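Local coordinates for ribulose-bisphosphate carboxylase (Alicyclobacillus acidocaldarius subsp. acidocaldarius, PDB 4NAS), which belongs to the ribulose-bisphosphate carboxylase large-chain family, joining an N-terminal domain to a TIM-barrel catalytic domain, and is modelled with bound calcium ions, at residues B[118-123]-B[327-332]; B[237-242]-B[258-263]. One frame throughout, in Å; residues are numbered along the deposited sequence.

Contact 1: B[118-123]-B[327-332]; sequences ELVRQF and GPHKPV
Val120 and His329 meet where helix 117-120 runs into a type I beta turn, Val120 to Phe123, that faces the loop leading into strand 333-337 of the TIM barrel. CG1 of Val120 stands anti to the backbone N (chi1 175°), which brings it to 3.4 Å from His329 NE2; Val120 CG1 also touches Pro328 CG at 4.2 Å. The carbonyl of Val120 makes the polar link, Val120 O taking a hydrogen bond from His329 NE2 at 2.9 Å with an N-H...O angle of 147°. This oxygen lies almost in the imidazole plane, whereas the donor stands 58° out of the carbonyl plane. The imidazole side chain of His329 lies about 5 Å from a bound calcium ion. Phe123 N, closing the turn, reaches Val120 O at 3.1 Å from the opposite face of the carbonyl plane, so one carbonyl serves both turn and loop.

Arg121 comes next, its chain extended from CG to NE across the pyrrolidine of Pro328. Pro328 CB sits over the centre of the guanidinium, 3.8 Å from Arg121 CZ, while Arg121 NE forms a salt bridge with Asp117. At the end of the turn Phe123 sends its ring away from the loop, toward Phe91. It is the backbone of Phe123 that meets the loop: Phe123 O approaches His329 CE1 obliquely at 3.1 Å.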
ATOM      1  N   GLU B 118      17.413  15.255  -8.927  1.00 25.21           N
ATOM      2  CA  GLU B 118      17.462  14.293 -10.027  1.00 27.64           C
ATOM      3  C   GLU B 118      16.347  13.245  -9.909  1.00 34.41           C
ATOM      4  O   GLU B 118      15.718  12.866 -10.904  1.00 39.02           O
ATOM      5  CB  GLU B 118      18.826  13.603 -10.087  1.00 41.02           C
ATOM      6  CG  GLU B 118      19.922  14.450 -10.694  1.00 59.03           C
ATOM      7  CD  GLU B 118      21.315  13.970 -10.317  1.00 72.03           C
ATOM      8  OE1 GLU B 118      22.269  14.280 -11.067  1.00 76.46           O
ATOM      9  OE2 GLU B 118      21.452  13.293  -9.267  1.00 74.78           O
ATOM     10  N   LEU B 119      16.080  12.810  -8.685  1.00 32.49           N
ATOM     11  CA  LEU B 119      15.035  11.814  -8.439  1.00 26.27           C
ATOM     12  C   LEU B 119      13.604  12.392  -8.493  1.00 23.08           C
ATOM     13  O   LEU B 119      12.704  11.775  -9.067  1.00 20.60           O
ATOM     14  CB  LEU B 119      15.269  11.092  -7.109  1.00 26.89           C
ATOM     15  CG  LEU B 119      14.192  10.042  -6.774  1.00 30.38           C
ATOM     16  CD1 LEU B 119      14.190   8.874  -7.772  1.00 29.81           C
ATOM     17  CD2 LEU B 119      14.335   9.532  -5.342  1.00 29.99           C
ATOM     18  N   VAL B 120      13.395  13.546  -7.865  1.00 20.35           N
ATOM     19  CA  VAL B 120      12.117  14.243  -7.944  1.00 23.05           C
ATOM     20  C   VAL B 120      11.701  14.406  -9.404  1.00 20.42           C
ATOM     21  O   VAL B 120      10.573  14.134  -9.758  1.00 21.60           O
ATOM     22  CB  VAL B 120      12.188  15.627  -7.251  1.00 30.45           C
ATOM     23  CG1 VAL B 120      10.877  16.411  -7.437  1.00 21.81           C
ATOM     24  CG2 VAL B 120      12.502  15.461  -5.774  1.00 30.85           C
ATOM     25  N   ARG B 121      12.637  14.780 -10.271  1.00 21.14           N
ATOM     26  CA  ARG B 121      12.275  15.003 -11.682  1.00 25.33           C
ATOM     27  C   ARG B 121      11.936  13.757 -12.512  1.00 21.67           C
ATOM     28  O   ARG B 121      11.456  13.877 -13.629  1.00 25.31           O
ATOM     29  CB  ARG B 121      13.312  15.876 -12.397  1.00 34.28           C
ATOM     30  CG  ARG B 121      13.310  17.313 -11.903  1.00 23.32           C
ATOM     31  CD  ARG B 121      14.447  18.111 -12.542  1.00 24.99           C
ATOM     32  NE  ARG B 121      14.476  19.495 -12.074  1.00 29.00           N
ATOM     33  CZ  ARG B 121      14.006  20.532 -12.765  1.00 35.96           C
ATOM     34  NH1 ARG B 121      14.094  21.760 -12.268  1.00 26.28           N
ATOM     35  NH2 ARG B 121      13.458  20.346 -13.959  1.00 33.68           N
ATOM     36  N   GLN B 122      12.163  12.563 -11.977  1.00 21.35           N
ATOM     37  CA  GLN B 122      11.768  11.358 -12.692  1.00 25.45           C
ATOM     38  C   GLN B 122      10.294  11.008 -12.434  1.00 27.40           C
ATOM     39  O   GLN B 122       9.743  10.093 -13.047  1.00 24.78           O
ATOM     40  CB  GLN B 122      12.654  10.186 -12.270  1.00 26.71           C
ATOM     41  CG  GLN B 122      14.108  10.304 -12.701  1.00 31.35           C
ATOM     42  CD  GLN B 122      14.874   9.060 -12.316  1.00 40.08           C
ATOM     43  OE1 GLN B 122      14.654   7.991 -12.890  1.00 45.38           O
ATOM     44  NE2 GLN B 122      15.740   9.173 -11.311  1.00 32.48           N
ATOM     45  N   PHE B 123       9.663  11.722 -11.511  1.00 26.65           N
ATOM     46  CA  PHE B 123       8.251  11.484 -11.224  1.00 18.38           C
ATOM     47  C   PHE B 123       7.418  12.535 -11.981  1.00 25.02           C
ATOM     48  O   PHE B 123       7.926  13.631 -12.255  1.00 19.01           O
ATOM     49  CB  PHE B 123       8.010  11.573  -9.727  1.00 24.02           C
ATOM     50  CG  PHE B 123       8.585  10.430  -8.946  1.00 27.67           C
ATOM     51  CD1 PHE B 123       8.039   9.155  -9.046  1.00 28.47           C
ATOM     52  CD2 PHE B 123       9.669  10.629  -8.099  1.00 25.45           C
ATOM     53  CE1 PHE B 123       8.571   8.096  -8.306  1.00 20.81           C
ATOM     54  CE2 PHE B 123      10.207   9.580  -7.353  1.00 21.11           C
ATOM     55  CZ  PHE B 123       9.651   8.313  -7.457  1.00 22.88           C
ATOM     56  N   GLY B 327       9.230  24.119  -6.370  1.00 31.76           N
ATOM     57  CA  GLY B 327      10.012  23.026  -6.910  1.00 29.63           C
ATOM     58  C   GLY B 327       9.797  22.905  -8.398  1.00 31.86           C
ATOM     59  O   GLY B 327       9.338  23.837  -9.035  1.00 31.87           O
ATOM     60  N   PRO B 328      10.111  21.736  -8.950  1.00 21.59           N
ATOM     61  CA  PRO B 328       9.971  21.425 -10.373  1.00 24.94           C
ATOM     62  C   PRO B 328       8.561  21.009 -10.746  1.00 28.21           C
ATOM     63  O   PRO B 328       8.227  21.022 -11.920  1.00 29.61           O
ATOM     64  CB  PRO B 328      10.899  20.215 -10.555  1.00 27.92           C
ATOM     65  CG  PRO B 328      11.653  20.079  -9.279  1.00 26.70           C
ATOM     66  CD  PRO B 328      10.811  20.664  -8.224  1.00 24.89           C
ATOM     67  N   HIS B 329       7.761  20.595  -9.772  1.00 24.45           N
ATOM     68  CA  HIS B 329       6.381  20.202 -10.067  1.00 24.89           C
ATOM     69  C   HIS B 329       5.428  21.330  -9.672  1.00 26.28           C
ATOM     70  O   HIS B 329       5.769  22.168  -8.835  1.00 19.35           O
ATOM     71  CB  HIS B 329       6.024  18.899  -9.349  1.00 18.70           C
ATOM     72  CG  HIS B 329       6.958  17.776  -9.659  1.00 20.68           C
ATOM     73  ND1 HIS B 329       7.341  17.464 -10.948  1.00 21.97           N
ATOM     74  CD2 HIS B 329       7.617  16.907  -8.853  1.00 25.02           C
ATOM     75  CE1 HIS B 329       8.188  16.448 -10.923  1.00 24.69           C
ATOM     76  NE2 HIS B 329       8.380  16.096  -9.663  1.00 21.18           N
ATOM     77  N   LYS B 330       4.253  21.346 -10.293  1.00 23.19           N
ATOM     78  CA  LYS B 330       3.173  22.256  -9.934  1.00 25.32           C
ATOM     79  C   LYS B 330       2.680  21.994  -8.506  1.00 23.62           C
ATOM     80  O   LYS B 330       2.720  20.856  -8.020  1.00 21.79           O
ATOM     81  CB  LYS B 330       1.980  22.083 -10.900  1.00 25.15           C
ATOM     82  CG  LYS B 330       2.267  22.395 -12.387  1.00 30.29           C
ATOM     83  CD  LYS B 330       1.052  22.005 -13.219  1.00 34.76           C
ATOM     84  CE  LYS B 330       1.039  22.651 -14.591  1.00 42.39           C
ATOM     85  NZ  LYS B 330       2.116  22.114 -15.426  1.00 41.63           N
ATOM     86  N   PRO B 331       2.188  23.048  -7.837  1.00 25.16           N
ATOM     87  CA  PRO B 331       1.588  22.935  -6.499  1.00 23.85           C
ATOM     88  C   PRO B 331       0.192  22.318  -6.549  1.00 23.91           C
ATOM     89  O   PRO B 331      -0.492  22.347  -7.578  1.00 23.60           O
ATOM     90  CB  PRO B 331       1.515  24.394  -6.035  1.00 21.42           C
ATOM     91  CG  PRO B 331       1.343  25.146  -7.292  1.00 18.81           C
ATOM     92  CD  PRO B 331       2.190  24.448  -8.313  1.00 24.60           C
ATOM     93  N   VAL B 332      -0.220  21.760  -5.425  1.00 16.33           N
ATOM     94  CA  VAL B 332      -1.441  20.978  -5.339  1.00 17.41           C
ATOM     95  C   VAL B 332      -2.444  21.745  -4.485  1.00 23.20           C
ATOM     96  O   VAL B 332      -2.050  22.411  -3.536  1.00 26.22           O
ATOM     97  CB  VAL B 332      -1.167  19.619  -4.675  1.00 21.25           C
ATOM     98  CG1 VAL B 332      -2.456  18.783  -4.561  1.00 24.39           C
ATOM     99  CG2 VAL B 332      -0.083  18.877  -5.447  1.00 22.88           C
TER

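Contact 2: B[237-242]-B[258-263]; sequences GALLVN and PDVDVP
Leu239 and Pro263 are joined by one backbone hydrogen bond at the start of a beta-alpha-beta unit of the TIM barrel: strand 238-242, helix 248-256 and the parallel neighbouring strand 264-267. Leu239 N donates a hydrogen bond to Pro263 O over 2.9 Å, with an N-H...O angle of 165°, and meets the carbonyl almost head on. The same oxygen has a weaker companion in Ala238 CA, which lies 3.3 Å from Pro263 O with 124° at the hydrogen, a bent CA-H...O contact. The flank of the proline ring closes on the chain just before the strand, where Pro263 CD is 3.2 Å from Gly237 O.

Beside this polar seam lies a small apolar cluster. Val262 has CG1 wedged between its own backbone N and carbonyl carbon (chi1 50°), and from there Val262 CG1 meets Leu239 CG at 3.6 Å, the two side chains crossing at about a right angle. Its other methyl turns to the backbone, Val262 CG2 lying 3.4 Å from Ala238 CA. Val260 completes the cluster from further back in the loop.

Outside this shell, helix 221-233 packs on the cluster, Ala228 touching Leu239 and Val260 while Ala232 touches Val262. Strand 214-216 is on the other flank of strand 238-242, and a backbone bond between Leu239 and Leu265 carries the pairing onward. Two successive inverse gamma turns, centred on Val260 and Asp261, bend the incoming loop, and Lys127 NZ hydrogen-bonds Val260 O. Across the cluster, Val260 CG1 comes to 3.8 Å from Leu239 CD1.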
ATOM      1  N   GLY B 237     -15.061  16.212 -14.956  1.00 28.56           N
ATOM      2  CA  GLY B 237     -14.300  17.340 -14.438  1.00 31.68           C
ATOM      3  C   GLY B 237     -13.002  16.908 -13.749  1.00 26.38           C
ATOM      4  O   GLY B 237     -11.988  17.595 -13.802  1.00 23.46           O
ATOM      5  N   ALA B 238     -13.046  15.764 -13.078  1.00 25.69           N
ATOM      6  CA  ALA B 238     -11.877  15.207 -12.407  1.00 28.69           C
ATOM      7  C   ALA B 238     -12.056  13.701 -12.247  1.00 26.53           C
ATOM      8  O   ALA B 238     -13.176  13.187 -12.310  1.00 27.69           O
ATOM      9  CB  ALA B 238     -11.652  15.872 -11.041  1.00 29.87           C
ATOM     10  N   LEU B 239     -10.950  13.002 -12.062  1.00 22.95           N
ATOM     11  CA  LEU B 239     -10.969  11.608 -11.647  1.00 21.64           C
ATOM     12  C   LEU B 239     -10.709  11.512 -10.130  1.00 19.95           C
ATOM     13  O   LEU B 239      -9.694  12.005  -9.628  1.00 21.68           O
ATOM     14  CB  LEU B 239      -9.905  10.811 -12.408  1.00 29.95           C
ATOM     15  CG  LEU B 239      -9.905  10.913 -13.941  1.00 28.51           C
ATOM     16  CD1 LEU B 239      -8.782  10.058 -14.531  1.00 27.93           C
ATOM     17  CD2 LEU B 239     -11.242  10.501 -14.543  1.00 26.55           C
ATOM     18  N   LEU B 240     -11.638  10.874  -9.422  1.00 16.62           N
ATOM     19  CA  LEU B 240     -11.483  10.530  -8.011  1.00 16.56           C
ATOM     20  C   LEU B 240     -10.667   9.238  -7.940  1.00 19.98           C
ATOM     21  O   LEU B 240     -11.060   8.212  -8.497  1.00 22.54           O
ATOM     22  CB  LEU B 240     -12.872  10.322  -7.376  1.00 21.17           C
ATOM     23  CG  LEU B 240     -12.892   9.879  -5.910  1.00 24.39           C
ATOM     24  CD1 LEU B 240     -12.072  10.861  -5.074  1.00 21.67           C
ATOM     25  CD2 LEU B 240     -14.328   9.729  -5.346  1.00 15.53           C
ATOM     26  N   VAL B 241      -9.500   9.290  -7.308  1.00 20.42           N
ATOM     27  CA  VAL B 241      -8.666   8.107  -7.258  1.00 21.41           C
ATOM     28  C   VAL B 241      -8.318   7.779  -5.819  1.00 20.08           C
ATOM     29  O   VAL B 241      -7.805   8.635  -5.078  1.00 13.72           O
ATOM     30  CB  VAL B 241      -7.362   8.280  -8.091  1.00 19.72           C
ATOM     31  CG1 VAL B 241      -6.546   6.992  -8.091  1.00 22.08           C
ATOM     32  CG2 VAL B 241      -7.683   8.656  -9.522  1.00 16.13           C
ATOM     33  N   ASN B 242      -8.632   6.548  -5.427  1.00 16.74           N
ATOM     34  CA  ASN B 242      -8.134   5.966  -4.187  1.00 18.79           C
ATOM     35  C   ASN B 242      -6.662   5.560  -4.327  1.00 13.19           C
ATOM     36  O   ASN B 242      -6.319   4.390  -4.529  1.00 15.04           O
ATOM     37  CB  ASN B 242      -8.978   4.772  -3.804  1.00 18.64           C
ATOM     38  CG  ASN B 242     -10.401   5.180  -3.438  1.00 19.73           C
ATOM     39  OD1 ASN B 242     -10.611   5.993  -2.525  1.00 20.02           O
ATOM     40  ND2 ASN B 242     -11.373   4.647  -4.168  1.00 17.36           N
ATOM     41  N   PRO B 258      -0.725  12.076 -21.439  1.00 29.40           N
ATOM     42  CA  PRO B 258      -1.333  13.281 -22.015  1.00 30.22           C
ATOM     43  C   PRO B 258      -2.809  13.080 -22.341  1.00 34.04           C
ATOM     44  O   PRO B 258      -3.612  14.010 -22.187  1.00 36.81           O
ATOM     45  CB  PRO B 258      -0.540  13.479 -23.307  1.00 38.70           C
ATOM     46  CG  PRO B 258       0.787  12.863 -23.020  1.00 35.32           C
ATOM     47  CD  PRO B 258       0.461  11.649 -22.202  1.00 33.78           C
ATOM     48  N   ASP B 259      -3.167  11.869 -22.761  1.00 31.89           N
ATOM     49  CA  ASP B 259      -4.559  11.555 -23.094  1.00 39.47           C
ATOM     50  C   ASP B 259      -5.487  11.470 -21.880  1.00 35.22           C
ATOM     51  O   ASP B 259      -6.711  11.541 -22.035  1.00 35.41           O
ATOM     52  CB  ASP B 259      -4.657  10.272 -23.926  1.00 40.16           C
ATOM     53  CG  ASP B 259      -4.094  10.442 -25.331  1.00 41.79           C
ATOM     54  OD1 ASP B 259      -4.053  11.587 -25.832  1.00 36.96           O
ATOM     55  OD2 ASP B 259      -3.693   9.422 -25.932  1.00 45.29           O
ATOM     56  N   VAL B 260      -4.923  11.299 -20.685  1.00 29.51           N
ATOM     57  CA  VAL B 260      -5.708  11.430 -19.455  1.00 34.65           C
ATOM     58  C   VAL B 260      -5.769  12.916 -19.128  1.00 34.11           C
ATOM     59  O   VAL B 260      -5.056  13.436 -18.257  1.00 26.84           O
ATOM     60  CB  VAL B 260      -5.158  10.584 -18.279  1.00 30.90           C
ATOM     61  CG1 VAL B 260      -6.063  10.701 -17.065  1.00 27.71           C
ATOM     62  CG2 VAL B 260      -5.067   9.130 -18.695  1.00 28.36           C
ATOM     63  N   ASP B 261      -6.642  13.596 -19.858  1.00 30.14           N
ATOM     64  CA  ASP B 261      -6.628  15.039 -19.898  1.00 30.24           C
ATOM     65  C   ASP B 261      -7.644  15.606 -18.923  1.00 30.32           C
ATOM     66  O   ASP B 261      -8.563  16.326 -19.302  1.00 36.46           O
ATOM     67  CB  ASP B 261      -6.910  15.506 -21.322  1.00 40.44           C
ATOM     68  CG  ASP B 261      -6.601  16.957 -21.510  1.00 47.80           C
ATOM     69  OD1 ASP B 261      -5.533  17.390 -21.019  1.00 55.49           O
ATOM     70  OD2 ASP B 261      -7.431  17.659 -22.120  1.00 46.74           O
ATOM     71  N   VAL B 262      -7.470  15.270 -17.657  1.00 25.29           N
ATOM     72  CA  VAL B 262      -8.431  15.619 -16.637  1.00 22.29           C
ATOM     73  C   VAL B 262      -7.700  15.662 -15.280  1.00 24.33           C
ATOM     74  O   VAL B 262      -6.774  14.881 -15.052  1.00 27.26           O
ATOM     75  CB  VAL B 262      -9.521  14.543 -16.619  1.00 28.18           C
ATOM     76  CG1 VAL B 262      -8.884  13.169 -16.551  1.00 21.72           C
ATOM     77  CG2 VAL B 262     -10.470  14.739 -15.468  1.00 25.98           C
ATOM     78  N   PRO B 263      -8.082  16.596 -14.383  1.00 24.14           N
ATOM     79  CA  PRO B 263      -7.388  16.623 -13.083  1.00 24.60           C
ATOM     80  C   PRO B 263      -7.607  15.361 -12.257  1.00 23.61           C
ATOM     81  O   PRO B 263      -8.651  14.706 -12.375  1.00 20.63           O
ATOM     82  CB  PRO B 263      -8.019  17.827 -12.376  1.00 23.28           C
ATOM     83  CG  PRO B 263      -8.473  18.726 -13.487  1.00 27.20           C
ATOM     84  CD  PRO B 263      -8.904  17.807 -14.601  1.00 26.27           C
TER

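In these two contacts the chemistry differs with their place in the fold. Contact 2 is buried and local: its segments are 16 residues apart and belong to one beta-alpha-beta unit, held by one backbone hydrogen bond where two parallel strands begin to pair, and by aliphatic packing. Contact 1 lies at the surface and bridges more than 200 residues, bringing the turn after helix 117-120 to a barrel loop through an imidazole-to-carbonyl bond and a guanidinium laid on a proline. Both loops lead into strands of the same parallel sheet, 264-267 and 333-337, and both include a proline in the contact. Their centres are 19 Å apart, and the segments do not touch.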